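Local atomic coordinates of CymD (Pseudomonas putida, PDB entry 6Z34), a protein that probably forms an outer-membrane channel of the FadL family through which monoaromatic hydrocarbons enter the cell by lateral diffusion. Residues A155-V160 with W218-R223. Numbering follows the deposited sequence.
Sequences ASLDAV and WGIGGR
Adjacent antiparallel strands of the outer-membrane beta-barrel pair here, and the Asp158–Arg223 salt bridge spans them on the buried face. The short segment axes run at 160° to each other, and backbone bonds in both directions join Ser156 with Arg223, Asp158 with Gly221 and Val160 with Gly219. The carboxylate and guanidinium meet through two bonds, Arg223 NH1 to Asp158 OD1 at 2.9 Å and Arg223 NH2 to Asp158 OD2 at a very short 2.5 Å. OD1 offers its syn lone pair, although the two planes are turned 33° apart and the pairing is not coplanar. A bend at chi3 (57°) turns the guanidinium toward Asp158, and on the way Arg223 NH1 passes 3.4 Å from Ser156 CB. Arg138 also pairs with Asp158 OD2, and Asn241 accepts from Arg223 NE, which ties four successive strands of the FadL-type barrel together beside the loop carrying Met30 and Met31. A leucine in place of Arg223 would probably leave Asp158 with Arg138 as its remaining cationic partner and Asn241 OD1 without its donor. Ser156 OG bonds to Ser142 OG and Met30 O. On the outward face, Leu157 CD1 meets Ile220 CD1 at 3.6 Å, an apolar surface consistent with lipid contact. Gly222 permits the close strand approach, its CA 4.3 Å from Leu157 CA; a beta carbon there would clash with Ser156 O.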
ATOM      1  N   ALA A 155     -14.657  11.847  -3.775  1.00 50.81           N
ATOM      2  CA  ALA A 155     -14.376  10.606  -4.468  1.00 47.97           C
ATOM      3  C   ALA A 155     -13.043  10.740  -5.175  1.00 55.80           C
ATOM      4  O   ALA A 155     -12.576  11.858  -5.447  1.00 47.87           O
ATOM      5  CB  ALA A 155     -15.465  10.246  -5.482  1.00 37.37           C
ATOM      6  N   SER A 156     -12.417   9.582  -5.426  1.00 44.93           N
ATOM      7  CA  SER A 156     -11.234   9.491  -6.262  1.00 36.59           C
ATOM      8  C   SER A 156     -11.397   8.306  -7.198  1.00 46.55           C
ATOM      9  O   SER A 156     -12.058   7.318  -6.862  1.00 43.55           O
ATOM     10  CB  SER A 156      -9.965   9.287  -5.448  1.00 41.49           C
ATOM     11  OG  SER A 156      -9.801  10.321  -4.516  1.00 46.31           O
ATOM     12  N   LEU A 157     -10.796   8.415  -8.381  1.00 47.84           N
ATOM     13  CA  LEU A 157     -10.616   7.282  -9.278  1.00 47.54           C
ATOM     14  C   LEU A 157      -9.125   7.121  -9.523  1.00 45.23           C
ATOM     15  O   LEU A 157      -8.479   8.038 -10.045  1.00 44.07           O
ATOM     16  CB  LEU A 157     -11.358   7.477 -10.597  1.00 53.02           C
ATOM     17  CG  LEU A 157     -11.110   6.310 -11.547  1.00 61.62           C
ATOM     18  CD1 LEU A 157     -12.216   5.267 -11.386  1.00 53.95           C
ATOM     19  CD2 LEU A 157     -10.999   6.783 -12.976  1.00 65.87           C
ATOM     20  N   ASP A 158      -8.576   5.973  -9.125  1.00 45.50           N
ATOM     21  CA  ASP A 158      -7.148   5.721  -9.283  1.00 53.24           C
ATOM     22  C   ASP A 158      -6.861   5.001 -10.594  1.00 52.84           C
ATOM     23  O   ASP A 158      -7.489   3.980 -10.898  1.00 49.94           O
ATOM     24  CB  ASP A 158      -6.590   4.873  -8.142  1.00 45.94           C
ATOM     25  CG  ASP A 158      -6.853   5.448  -6.776  1.00 54.03           C
ATOM     26  OD1 ASP A 158      -7.326   6.612  -6.658  1.00 48.43           O
ATOM     27  OD2 ASP A 158      -6.549   4.712  -5.804  1.00 55.95           O
ATOM     28  N   ALA A 159      -5.903   5.532 -11.360  1.00 47.32           N
ATOM     29  CA  ALA A 159      -5.117   4.696 -12.260  1.00 43.73           C
ATOM     30  C   ALA A 159      -3.991   4.101 -11.433  1.00 44.05           C
ATOM     31  O   ALA A 159      -3.342   4.815 -10.655  1.00 43.34           O
ATOM     32  CB  ALA A 159      -4.548   5.495 -13.427  1.00 48.16           C
ATOM     33  N   VAL A 160      -3.781   2.796 -11.570  1.00 42.40           N
ATOM     34  CA  VAL A 160      -2.944   2.033 -10.650  1.00 45.13           C
ATOM     35  C   VAL A 160      -1.946   1.242 -11.482  1.00 47.68           C
ATOM     36  O   VAL A 160      -2.339   0.451 -12.351  1.00 46.64           O
ATOM     37  CB  VAL A 160      -3.774   1.078  -9.760  1.00 46.64           C
ATOM     38  CG1 VAL A 160      -2.868   0.204  -8.891  1.00 37.99           C
ATOM     39  CG2 VAL A 160      -4.855   1.845  -8.924  1.00 37.38           C
ATOM     40  N   TRP A 218      -1.196  -2.146 -15.491  1.00 40.18           N
ATOM     41  CA  TRP A 218      -2.046  -1.020 -15.175  1.00 50.66           C
ATOM     42  C   TRP A 218      -3.401  -1.539 -14.731  1.00 53.75           C
ATOM     43  O   TRP A 218      -3.875  -2.567 -15.210  1.00 60.91           O
ATOM     44  CB  TRP A 218      -2.194  -0.100 -16.392  1.00 52.19           C
ATOM     45  CG  TRP A 218      -0.996   0.776 -16.566  1.00 52.57           C
ATOM     46  CD1 TRP A 218       0.050   0.580 -17.419  1.00 51.05           C
ATOM     47  CD2 TRP A 218      -0.690   1.952 -15.815  1.00 46.86           C
ATOM     48  NE1 TRP A 218       0.986   1.579 -17.257  1.00 55.67           N
ATOM     49  CE2 TRP A 218       0.546   2.440 -16.283  1.00 60.38           C
ATOM     50  CE3 TRP A 218      -1.354   2.656 -14.807  1.00 50.96           C
ATOM     51  CZ2 TRP A 218       1.129   3.608 -15.780  1.00 57.64           C
ATOM     52  CZ3 TRP A 218      -0.767   3.807 -14.300  1.00 53.35           C
ATOM     53  CH2 TRP A 218       0.460   4.271 -14.787  1.00 52.85           C
ATOM     54  N   GLY A 219      -4.009  -0.840 -13.789  1.00 49.61           N
ATOM     55  CA  GLY A 219      -5.302  -1.257 -13.284  1.00 47.48           C
ATOM     56  C   GLY A 219      -6.110  -0.056 -12.842  1.00 54.93           C
ATOM     57  O   GLY A 219      -5.782   1.080 -13.208  1.00 50.95           O
ATOM     58  N   ILE A 220      -7.152  -0.277 -12.043  1.00 48.91           N
ATOM     59  CA  ILE A 220      -8.037   0.808 -11.667  1.00 48.66           C
ATOM     60  C   ILE A 220      -8.551   0.544 -10.263  1.00 53.63           C
ATOM     61  O   ILE A 220      -8.908  -0.587  -9.924  1.00 51.94           O
ATOM     62  CB  ILE A 220      -9.180   0.974 -12.695  1.00 48.73           C
ATOM     63  CG1 ILE A 220     -10.096   2.136 -12.313  1.00 53.37           C
ATOM     64  CG2 ILE A 220      -9.997  -0.287 -12.827  1.00 44.76           C
ATOM     65  CD1 ILE A 220     -11.239   2.295 -13.265  1.00 57.62           C
ATOM     66  N   GLY A 221      -8.557   1.604  -9.444  1.00 54.12           N
ATOM     67  CA  GLY A 221      -9.150   1.599  -8.118  1.00 53.73           C
ATOM     68  C   GLY A 221      -9.902   2.887  -7.789  1.00 59.61           C
ATOM     69  O   GLY A 221     -10.213   3.684  -8.684  1.00 54.26           O
ATOM     70  N   GLY A 222     -10.203   3.114  -6.522  1.00 48.24           N
ATOM     71  CA  GLY A 222     -10.906   4.327  -6.162  1.00 51.58           C
ATOM     72  C   GLY A 222     -11.520   4.213  -4.785  1.00 53.04           C
ATOM     73  O   GLY A 222     -11.448   3.168  -4.123  1.00 48.80           O
ATOM     74  N   ARG A 223     -12.126   5.329  -4.367  1.00 44.50           N
ATOM     75  CA  ARG A 223     -12.753   5.455  -3.060  1.00 42.53           C
ATOM     76  C   ARG A 223     -13.875   6.482  -3.126  1.00 51.73           C
ATOM     77  O   ARG A 223     -13.894   7.353  -3.998  1.00 57.96           O
ATOM     78  CB  ARG A 223     -11.723   5.839  -1.985  1.00 41.80           C
ATOM     79  CG  ARG A 223     -10.927   7.114  -2.253  1.00 41.89           C
ATOM     80  CD  ARG A 223      -9.590   7.069  -1.554  1.00 42.74           C
ATOM     81  NE  ARG A 223      -8.897   5.889  -2.027  1.00 53.20           N
ATOM     82  CZ  ARG A 223      -8.160   5.878  -3.125  1.00 58.38           C
ATOM     83  NH1 ARG A 223      -8.007   7.004  -3.818  1.00 45.07           N
ATOM     84  NH2 ARG A 223      -7.602   4.745  -3.538  1.00 51.37           N
TER